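Local coordinates for protein purine nucleoside phosphorylase (Thermus thermophilus, PDB 1ODK) that probably catalyses the phosphate-dependent cleavage of purine nucleosides to the free base and ribose 1-phosphate, working as a hexamer, at residues B[33-47]-B[50-64]. Residues are numbered along the deposited sequence; the frame is centred on the assembly and turned at random.
Sequences FLQNPRRYNDHRGLW and TGLYKGVPVSVQTTG
Tyr40 and Gln61 meet through their polar ends. Tyr40 OH donates to Gln61 OE1 at 2.7 Å, with the ring and amide planes turned 48° apart. The tyrosine CG sits between its backbone N and carbonyl carbon (chi1 60°), which brings the hydroxyl to Gln61 of strand 56-61 and one ring edge to Thr50. One ring edge meets Gln61 OE1. The CD2–CE2 edge meets Thr50, with Tyr40 CE2 3.2 Å from Thr50 OG1. Ser59 OG in turn donates to Thr50 OG1.

The other end of the Gln61 amide is also held. Gln61 NE2 donates to Leu46 O at 3.0 Å and to Thr62 O at 2.9 Å, the latter on a lone pair. Three bonds thus fix the rotation of this buried amide. Asn41 ND2 reaches Leu46 O from the opposite face of the carbonyl plane. Next to it, Trp47 O accepts from both Thr62 N and Thr62 OG1, the hydroxyl at 2.7 Å and in the carbonyl plane.

At the other end, Leu34 follows helix 23-33 and packs against the hairpin. Leu34 CD2 touches Tyr53 CB at 3.9 Å, and the two side chains cross at about a right angle. CD1 lies against Val60 CG2 and the backbone N of Gly51. Gly51 CA lies close to Gln35 O, 3.4 Å away. Phe33 O meets the edge of the Tyr53 ring, whose OH bonds Glu230 of helix 214-233.

Paired backbone bonds join Gln35 with Leu52 and Arg38 with Thr50. The register slips by one between these antiparallel pairs, a beta bulge. A type I' turn from Tyr53 to Val56 leads into strand 56-61. Strands 37-41, 48-53 and 56-61 form an antiparallel beta meander at the margin of the mixed sheet in this phosphorylase-superfamily alpha/beta fold.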
ATOM      1  N   PHE B  33     -22.715 -16.436 -36.657  1.00 15.63           N
ATOM      2  CA  PHE B  33     -21.479 -16.923 -37.263  1.00 16.61           C
ATOM      3  C   PHE B  33     -21.203 -18.422 -37.260  1.00 16.13           C
ATOM      4  O   PHE B  33     -20.422 -18.907 -38.080  1.00 17.91           O
ATOM      5  CB  PHE B  33     -20.273 -16.238 -36.604  1.00 14.52           C
ATOM      6  CG  PHE B  33     -20.233 -14.750 -36.791  1.00 18.12           C
ATOM      7  CD1 PHE B  33     -20.986 -13.909 -35.975  1.00 16.20           C
ATOM      8  CD2 PHE B  33     -19.432 -14.185 -37.780  1.00 19.15           C
ATOM      9  CE1 PHE B  33     -20.939 -12.528 -36.138  1.00 17.82           C
ATOM     10  CE2 PHE B  33     -19.377 -12.800 -37.954  1.00 22.44           C
ATOM     11  CZ  PHE B  33     -20.133 -11.971 -37.130  1.00 19.29           C
ATOM     12  N   LEU B  34     -21.822 -19.160 -36.350  1.00 15.31           N
ATOM     13  CA  LEU B  34     -21.543 -20.586 -36.255  1.00 16.79           C
ATOM     14  C   LEU B  34     -22.531 -21.526 -36.924  1.00 16.94           C
ATOM     15  O   LEU B  34     -23.720 -21.236 -37.026  1.00 17.73           O
ATOM     16  CB  LEU B  34     -21.415 -20.988 -34.782  1.00 15.09           C
ATOM     17  CG  LEU B  34     -20.446 -20.173 -33.917  1.00 16.64           C
ATOM     18  CD1 LEU B  34     -20.444 -20.738 -32.510  1.00 13.65           C
ATOM     19  CD2 LEU B  34     -19.049 -20.216 -34.507  1.00 16.94           C
ATOM     20  N   GLN B  35     -22.010 -22.663 -37.375  1.00 18.22           N
ATOM     21  CA  GLN B  35     -22.820 -23.704 -37.992  1.00 19.89           C
ATOM     22  C   GLN B  35     -23.101 -24.709 -36.877  1.00 19.42           C
ATOM     23  O   GLN B  35     -22.234 -24.968 -36.036  1.00 19.78           O
ATOM     24  CB  GLN B  35     -22.046 -24.400 -39.121  1.00 20.08           C
ATOM     25  CG  GLN B  35     -21.589 -23.476 -40.240  1.00 25.35           C
ATOM     26  CD  GLN B  35     -22.723 -22.652 -40.819  1.00 30.29           C
ATOM     27  OE1 GLN B  35     -23.741 -23.191 -41.249  1.00 34.92           O
ATOM     28  NE2 GLN B  35     -22.549 -21.333 -40.834  1.00 34.49           N
ATOM     29  N   ASN B  36     -24.308 -25.266 -36.861  1.00 18.79           N
ATOM     30  CA  ASN B  36     -24.690 -26.248 -35.843  1.00 21.36           C
ATOM     31  C   ASN B  36     -24.443 -25.771 -34.406  1.00 20.58           C
ATOM     32  O   ASN B  36     -23.904 -26.516 -33.589  1.00 19.25           O
ATOM     33  CB  ASN B  36     -23.922 -27.555 -36.063  1.00 26.36           C
ATOM     34  CG  ASN B  36     -24.182 -28.174 -37.427  1.00 29.25           C
ATOM     35  OD1 ASN B  36     -23.563 -29.174 -37.784  1.00 32.72           O
ATOM     36  ND2 ASN B  36     -25.099 -27.587 -38.190  1.00 28.27           N
ATOM     37  N   PRO B  37     -24.852 -24.534 -34.071  1.00 22.30           N
ATOM     38  CA  PRO B  37     -24.644 -24.014 -32.715  1.00 21.45           C
ATOM     39  C   PRO B  37     -25.516 -24.721 -31.682  1.00 23.94           C
ATOM     40  O   PRO B  37     -26.713 -24.913 -31.901  1.00 20.55           O
ATOM     41  CB  PRO B  37     -25.041 -22.539 -32.830  1.00 23.17           C
ATOM     42  CG  PRO B  37     -25.157 -22.277 -34.316  1.00 27.52           C
ATOM     43  CD  PRO B  37     -25.619 -23.573 -34.879  1.00 22.89           C
ATOM     44  N   ARG B  38     -24.915 -25.101 -30.558  1.00 18.81           N
ATOM     45  CA  ARG B  38     -25.656 -25.749 -29.480  1.00 22.35           C
ATOM     46  C   ARG B  38     -25.262 -25.067 -28.172  1.00 18.74           C
ATOM     47  O   ARG B  38     -24.081 -24.821 -27.931  1.00 17.38           O
ATOM     48  CB  ARG B  38     -25.307 -27.237 -29.383  1.00 24.63           C
ATOM     49  CG  ARG B  38     -25.260 -27.984 -30.708  1.00 38.26           C
ATOM     50  CD  ARG B  38     -26.544 -27.845 -31.513  1.00 44.27           C
ATOM     51  NE  ARG B  38     -27.732 -28.243 -30.761  1.00 50.49           N
ATOM     52  CZ  ARG B  38     -28.947 -28.351 -31.290  1.00 53.26           C
ATOM     53  NH1 ARG B  38     -29.138 -28.096 -32.580  1.00 53.68           N
ATOM     54  NH2 ARG B  38     -29.975 -28.703 -30.529  1.00 52.79           N
ATOM     55  N   ARG B  39     -26.242 -24.754 -27.332  1.00 20.09           N
ATOM     56  CA  ARG B  39     -25.942 -24.121 -26.052  1.00 18.94           C
ATOM     57  C   ARG B  39     -25.629 -25.223 -25.042  1.00 20.51           C
ATOM     58  O   ARG B  39     -26.493 -26.039 -24.719  1.00 20.77           O
ATOM     59  CB  ARG B  39     -27.131 -23.282 -25.572  1.00 19.23           C
ATOM     60  CG  ARG B  39     -26.796 -22.369 -24.394  1.00 19.45           C
ATOM     61  CD  ARG B  39     -27.878 -21.324 -24.166  1.00 23.27           C
ATOM     62  NE  ARG B  39     -29.099 -21.894 -23.602  1.00 24.33           N
ATOM     63  CZ  ARG B  39     -30.220 -21.207 -23.404  1.00 24.69           C
ATOM     64  NH1 ARG B  39     -30.282 -19.924 -23.730  1.00 20.24           N
ATOM     65  NH2 ARG B  39     -31.278 -21.806 -22.875  1.00 26.23           N
ATOM     66  N   TYR B  40     -24.393 -25.254 -24.549  1.00 17.53           N
ATOM     67  CA  TYR B  40     -24.000 -26.276 -23.589  1.00 15.99           C
ATOM     68  C   TYR B  40     -24.204 -25.860 -22.137  1.00 16.40           C
ATOM     69  O   TYR B  40     -24.073 -26.680 -21.232  1.00 16.78           O
ATOM     70  CB  TYR B  40     -22.543 -26.694 -23.818  1.00 14.18           C
ATOM     71  CG  TYR B  40     -21.540 -25.571 -23.690  1.00 15.60           C
ATOM     72  CD1 TYR B  40     -21.253 -25.000 -22.448  1.00 12.96           C
ATOM     73  CD2 TYR B  40     -20.889 -25.067 -24.816  1.00 13.70           C
ATOM     74  CE1 TYR B  40     -20.340 -23.953 -22.330  1.00 14.30           C
ATOM     75  CE2 TYR B  40     -19.975 -24.025 -24.710  1.00 16.93           C
ATOM     76  CZ  TYR B  40     -19.706 -23.473 -23.463  1.00 14.76           C
ATOM     77  OH  TYR B  40     -18.795 -22.454 -23.358  1.00 13.84           O
ATOM     78  N   ASN B  41     -24.519 -24.590 -21.904  1.00 15.22           N
ATOM     79  CA  ASN B  41     -24.751 -24.124 -20.541  1.00 14.89           C
ATOM     80  C   ASN B  41     -25.599 -22.873 -20.472  1.00 12.20           C
ATOM     81  O   ASN B  41     -25.461 -21.972 -21.295  1.00 13.24           O
ATOM     82  CB  ASN B  41     -23.427 -23.830 -19.815  1.00 15.22           C
ATOM     83  CG  ASN B  41     -23.648 -23.291 -18.400  1.00 17.95           C
ATOM     84  OD1 ASN B  41     -24.019 -24.037 -17.495  1.00 17.59           O
ATOM     85  ND2 ASN B  41     -23.434 -21.987 -18.214  1.00 14.98           N
ATOM     86  N   ASP B  42     -26.486 -22.826 -19.484  1.00 15.67           N
ATOM     87  CA  ASP B  42     -27.305 -21.645 -19.271  1.00 17.49           C
ATOM     88  C   ASP B  42     -27.396 -21.351 -17.774  1.00 15.98           C
ATOM     89  O   ASP B  42     -28.048 -20.395 -17.357  1.00 18.43           O
ATOM     90  CB  ASP B  42     -28.702 -21.806 -19.895  1.00 20.91           C
ATOM     91  CG  ASP B  42     -29.518 -22.910 -19.259  1.00 22.41           C
ATOM     92  OD1 ASP B  42     -30.630 -23.165 -19.762  1.00 32.20           O
ATOM     93  OD2 ASP B  42     -29.065 -23.518 -18.270  1.00 24.16           O
ATOM     94  N   HIS B  43     -26.720 -22.168 -16.972  1.00 14.33           N
ATOM     95  CA  HIS B  43     -26.716 -21.973 -15.523  1.00 16.88           C
ATOM     96  C   HIS B  43     -26.170 -20.585 -15.196  1.00 16.83           C
ATOM     97  O   HIS B  43     -25.191 -20.139 -15.801  1.00 16.04           O
ATOM     98  CB  HIS B  43     -25.854 -23.029 -14.834  1.00 16.49           C
ATOM     99  CG  HIS B  43     -25.891 -22.943 -13.340  1.00 23.18           C
ATOM    100  ND1 HIS B  43     -24.784 -22.627 -12.582  1.00 26.03           N
ATOM    101  CD2 HIS B  43     -26.914 -23.095 -12.465  1.00 21.97           C
ATOM    102  CE1 HIS B  43     -25.125 -22.585 -11.306  1.00 27.50           C
ATOM    103  NE2 HIS B  43     -26.412 -22.865 -11.209  1.00 27.83           N
ATOM    104  N   ARG B  44     -26.808 -19.914 -14.239  1.00 14.50           N
ATOM    105  CA  ARG B  44     -26.428 -18.561 -13.828  1.00 15.38           C
ATOM    106  C   ARG B  44     -26.454 -17.548 -14.970  1.00 15.31           C
ATOM    107  O   ARG B  44     -25.847 -16.477 -14.885  1.00 16.53           O
ATOM    108  CB  ARG B  44     -25.047 -18.567 -13.164  1.00 18.46           C
ATOM    109  CG  ARG B  44     -25.105 -18.842 -11.660  1.00 21.49           C
ATOM    110  CD  ARG B  44     -23.716 -18.946 -11.052  1.00 25.27           C
ATOM    111  NE  ARG B  44     -23.748 -19.102  -9.598  1.00 27.38           N
ATOM    112  CZ  ARG B  44     -24.020 -18.123  -8.736  1.00 30.14           C
ATOM    113  NH1 ARG B  44     -24.291 -16.896  -9.168  1.00 28.26           N
ATOM    114  NH2 ARG B  44     -24.017 -18.372  -7.433  1.00 33.98           N
ATOM    115  N   GLY B  45     -27.175 -17.885 -16.032  1.00 13.57           N
ATOM    116  CA  GLY B  45     -27.271 -16.992 -17.169  1.00 15.78           C
ATOM    117  C   GLY B  45     -25.977 -16.883 -17.955  1.00 16.80           C
ATOM    118  O   GLY B  45     -25.861 -16.040 -18.845  1.00 15.51           O
ATOM    119  N   LEU B  46     -25.003 -17.729 -17.628  1.00 14.64           N
ATOM    120  CA  LEU B  46     -23.711 -17.724 -18.313  1.00 14.08           C
ATOM    121  C   LEU B  46     -23.802 -18.559 -19.593  1.00 14.07           C
ATOM    122  O   LEU B  46     -23.148 -19.589 -19.726  1.00 13.55           O
ATOM    123  CB  LEU B  46     -22.633 -18.294 -17.385  1.00 12.99           C
ATOM    124  CG  LEU B  46     -22.401 -17.502 -16.090  1.00 16.69           C
ATOM    125  CD1 LEU B  46     -21.491 -18.289 -15.153  1.00 16.46           C
ATOM    126  CD2 LEU B  46     -21.793 -16.136 -16.424  1.00 17.43           C
ATOM    127  N   TRP B  47     -24.619 -18.095 -20.533  1.00 13.99           N
ATOM    128  CA  TRP B  47     -24.826 -18.806 -21.789  1.00 10.38           C
ATOM    129  C   TRP B  47     -23.533 -19.120 -22.535  1.00 13.74           C
ATOM    130  O   TRP B  47     -22.718 -18.231 -22.802  1.00 13.47           O
ATOM    131  CB  TRP B  47     -25.773 -18.004 -22.683  1.00 14.14           C
ATOM    132  CG  TRP B  47     -27.152 -17.844 -22.098  1.00 13.95           C
ATOM    133  CD1 TRP B  47     -27.607 -18.346 -20.910  1.00 15.83           C
ATOM    134  CD2 TRP B  47     -28.255 -17.148 -22.687  1.00 15.77           C
ATOM    135  NE1 TRP B  47     -28.929 -18.005 -20.723  1.00 18.27           N
ATOM    136  CE2 TRP B  47     -29.351 -17.268 -21.800  1.00 17.98           C
ATOM    137  CE3 TRP B  47     -28.426 -16.431 -23.880  1.00 14.50           C
ATOM    138  CZ2 TRP B  47     -30.605 -16.701 -22.072  1.00 17.42           C
ATOM    139  CZ3 TRP B  47     -29.673 -15.864 -24.150  1.00 20.10           C
ATOM    140  CH2 TRP B  47     -30.744 -16.004 -23.247  1.00 17.11           C
ATOM    141  N   THR B  50     -21.296 -23.786 -28.596  1.00 14.46           N
ATOM    142  CA  THR B  50     -20.217 -24.374 -29.365  1.00 13.80           C
ATOM    143  C   THR B  50     -20.782 -24.681 -30.741  1.00 16.79           C
ATOM    144  O   THR B  50     -21.912 -25.157 -30.874  1.00 15.73           O
ATOM    145  CB  THR B  50     -19.682 -25.662 -28.724  1.00 12.68           C
ATOM    146  OG1 THR B  50     -19.031 -25.339 -27.489  1.00 14.97           O
ATOM    147  CG2 THR B  50     -18.672 -26.343 -29.655  1.00 15.18           C
ATOM    148  N   GLY B  51     -19.996 -24.376 -31.762  1.00 13.57           N
ATOM    149  CA  GLY B  51     -20.421 -24.625 -33.122  1.00 11.98           C
ATOM    150  C   GLY B  51     -19.182 -24.728 -33.976  1.00 12.96           C
ATOM    151  O   GLY B  51     -18.077 -24.850 -33.447  1.00 15.05           O
ATOM    152  N   LEU B  52     -19.357 -24.683 -35.289  1.00 12.33           N
ATOM    153  CA  LEU B  52     -18.228 -24.769 -36.197  1.00 15.39           C
ATOM    154  C   LEU B  52     -18.120 -23.486 -37.001  1.00 11.56           C
ATOM    155  O   LEU B  52     -19.123 -22.946 -37.464  1.00 14.16           O
ATOM    156  CB  LEU B  52     -18.392 -25.975 -37.137  1.00 15.87           C
ATOM    157  CG  LEU B  52     -18.260 -27.359 -36.484  1.00 21.54           C
ATOM    158  CD1 LEU B  52     -18.755 -28.442 -37.423  1.00 25.01           C
ATOM    159  CD2 LEU B  52     -16.814 -27.607 -36.110  1.00 23.90           C
ATOM    160  N   TYR B  53     -16.897 -22.984 -37.141  1.00 12.70           N
ATOM    161  CA  TYR B  53     -16.662 -21.775 -37.915  1.00 11.28           C
ATOM    162  C   TYR B  53     -15.662 -22.130 -39.002  1.00 11.47           C
ATOM    163  O   TYR B  53     -14.501 -22.414 -38.714  1.00 11.40           O
ATOM    164  CB  TYR B  53     -16.086 -20.663 -37.034  1.00 13.66           C
ATOM    165  CG  TYR B  53     -15.819 -19.390 -37.804  1.00 12.79           C
ATOM    166  CD1 TYR B  53     -16.872 -18.621 -38.296  1.00 15.57           C
ATOM    167  CD2 TYR B  53     -14.515 -18.972 -38.072  1.00 14.99           C
ATOM    168  CE1 TYR B  53     -16.638 -17.466 -39.038  1.00 18.76           C
ATOM    169  CE2 TYR B  53     -14.266 -17.815 -38.815  1.00 14.96           C
ATOM    170  CZ  TYR B  53     -15.331 -17.071 -39.293  1.00 18.77           C
ATOM    171  OH  TYR B  53     -15.098 -15.931 -40.019  1.00 18.85           O
ATOM    172  N   LYS B  54     -16.113 -22.113 -40.252  1.00  9.67           N
ATOM    173  CA  LYS B  54     -15.252 -22.463 -41.371  1.00 11.18           C
ATOM    174  C   LYS B  54     -14.587 -23.814 -41.118  1.00 11.64           C
ATOM    175  O   LYS B  54     -13.388 -24.003 -41.361  1.00 13.53           O
ATOM    176  CB  LYS B  54     -14.211 -21.363 -41.606  1.00 14.48           C
ATOM    177  CG  LYS B  54     -14.851 -20.052 -42.045  1.00 14.95           C
ATOM    178  CD  LYS B  54     -13.824 -18.989 -42.395  1.00 15.55           C
ATOM    179  CE  LYS B  54     -14.495 -17.744 -42.953  1.00 17.96           C
ATOM    180  NZ  LYS B  54     -13.507 -16.687 -43.326  1.00 18.76           N
ATOM    181  N   GLY B  55     -15.395 -24.743 -40.605  1.00 14.20           N
ATOM    182  CA  GLY B  55     -14.944 -26.094 -40.325  1.00 11.73           C
ATOM    183  C   GLY B  55     -14.174 -26.320 -39.040  1.00 16.79           C
ATOM    184  O   GLY B  55     -13.795 -27.453 -38.739  1.00 13.99           O
ATOM    185  N   VAL B  56     -13.944 -25.256 -38.274  1.00 13.78           N
ATOM    186  CA  VAL B  56     -13.189 -25.373 -37.032  1.00 12.11           C
ATOM    187  C   VAL B  56     -14.080 -25.165 -35.813  1.00 11.39           C
ATOM    188  O   VAL B  56     -14.852 -24.214 -35.761  1.00 10.39           O
ATOM    189  CB  VAL B  56     -12.044 -24.335 -36.987  1.00 13.68           C
ATOM    190  CG1 VAL B  56     -11.248 -24.486 -35.695  1.00 14.90           C
ATOM    191  CG2 VAL B  56     -11.137 -24.508 -38.208  1.00 11.08           C
ATOM    192  N   PRO B  57     -13.979 -26.056 -34.815  1.00 11.74           N
ATOM    193  CA  PRO B  57     -14.813 -25.900 -33.619  1.00 13.99           C
ATOM    194  C   PRO B  57     -14.504 -24.592 -32.885  1.00 12.70           C
ATOM    195  O   PRO B  57     -13.342 -24.239 -32.682  1.00 13.01           O
ATOM    196  CB  PRO B  57     -14.461 -27.130 -32.786  1.00 14.59           C
ATOM    197  CG  PRO B  57     -14.068 -28.159 -33.832  1.00 13.86           C
ATOM    198  CD  PRO B  57     -13.231 -27.327 -34.778  1.00 11.93           C
ATOM    199  N   VAL B  58     -15.552 -23.871 -32.509  1.00 12.39           N
ATOM    200  CA  VAL B  58     -15.410 -22.612 -31.784  1.00 13.17           C
ATOM    201  C   VAL B  58     -16.520 -22.490 -30.740  1.00 13.21           C
ATOM    202  O   VAL B  58     -17.689 -22.753 -31.029  1.00 11.51           O
ATOM    203  CB  VAL B  58     -15.486 -21.393 -32.743  1.00 11.50           C
ATOM    204  CG1 VAL B  58     -15.545 -20.096 -31.943  1.00 12.78           C
ATOM    205  CG2 VAL B  58     -14.264 -21.381 -33.667  1.00 11.25           C
ATOM    206  N   SER B  59     -16.145 -22.110 -29.524  1.00 12.31           N
ATOM    207  CA  SER B  59     -17.116 -21.921 -28.455  1.00 11.67           C
ATOM    208  C   SER B  59     -17.254 -20.426 -28.185  1.00 12.68           C
ATOM    209  O   SER B  59     -16.334 -19.653 -28.454  1.00 13.36           O
ATOM    210  CB  SER B  59     -16.671 -22.637 -27.179  1.00 13.34           C
ATOM    211  OG  SER B  59     -16.745 -24.046 -27.321  1.00 13.48           O
ATOM    212  N   VAL B  60     -18.415 -20.026 -27.679  1.00 12.00           N
ATOM    213  CA  VAL B  60     -18.698 -18.632 -27.357  1.00 11.22           C
ATOM    214  C   VAL B  60     -19.262 -18.694 -25.944  1.00 13.40           C
ATOM    215  O   VAL B  60     -20.371 -19.193 -25.738  1.00 10.83           O
ATOM    216  CB  VAL B  60     -19.758 -18.038 -28.313  1.00 12.08           C
ATOM    217  CG1 VAL B  60     -19.984 -16.567 -27.995  1.00 10.35           C
ATOM    218  CG2 VAL B  60     -19.312 -18.212 -29.757  1.00  9.66           C
ATOM    219  N   GLN B  61     -18.498 -18.191 -24.979  1.00 11.68           N
ATOM    220  CA  GLN B  61     -18.893 -18.246 -23.575  1.00 11.31           C
ATOM    221  C   GLN B  61     -19.061 -16.897 -22.882  1.00 12.13           C
ATOM    222  O   GLN B  61     -18.143 -16.085 -22.851  1.00 11.99           O
ATOM    223  CB  GLN B  61     -17.870 -19.083 -22.798  1.00 10.18           C
ATOM    224  CG  GLN B  61     -18.103 -19.148 -21.285  1.00 10.02           C
ATOM    225  CD  GLN B  61     -19.409 -19.833 -20.925  1.00 14.40           C
ATOM    226  OE1 GLN B  61     -19.644 -20.975 -21.312  1.00 13.01           O
ATOM    227  NE2 GLN B  61     -20.265 -19.139 -20.175  1.00  9.87           N
ATOM    228  N   THR B  62     -20.242 -16.689 -22.311  1.00 13.03           N
ATOM    229  CA  THR B  62     -20.567 -15.464 -21.585  1.00 12.56           C
ATOM    230  C   THR B  62     -19.690 -15.386 -20.336  1.00 12.62           C
ATOM    231  O   THR B  62     -19.540 -16.380 -19.627  1.00 10.89           O
ATOM    232  CB  THR B  62     -22.041 -15.484 -21.135  1.00 10.32           C
ATOM    233  OG1 THR B  62     -22.889 -15.585 -22.282  1.00 11.79           O
ATOM    234  CG2 THR B  62     -22.382 -14.231 -20.342  1.00  8.75           C
ATOM    235  N   THR B  63     -19.120 -14.214 -20.059  1.00 13.41           N
ATOM    236  CA  THR B  63     -18.270 -14.052 -18.876  1.00 13.06           C
ATOM    237  C   THR B  63     -18.942 -13.262 -17.750  1.00 13.80           C
ATOM    238  O   THR B  63     -18.550 -13.371 -16.589  1.00 13.48           O
ATOM    239  CB  THR B  63     -16.978 -13.283 -19.191  1.00 13.90           C
ATOM    240  OG1 THR B  63     -17.317 -11.935 -19.534  1.00 12.25           O
ATOM    241  CG2 THR B  63     -16.215 -13.927 -20.347  1.00 15.13           C
ATOM    242  N   GLY B  64     -19.947 -12.464 -18.091  1.00 13.77           N
ATOM    243  CA  GLY B  64     -20.580 -11.627 -17.088  1.00 14.02           C
ATOM    244  C   GLY B  64     -19.729 -10.362 -17.038  1.00 15.02           C
ATOM    245  O   GLY B  64     -18.801 -10.222 -17.836  1.00 15.36           O
TER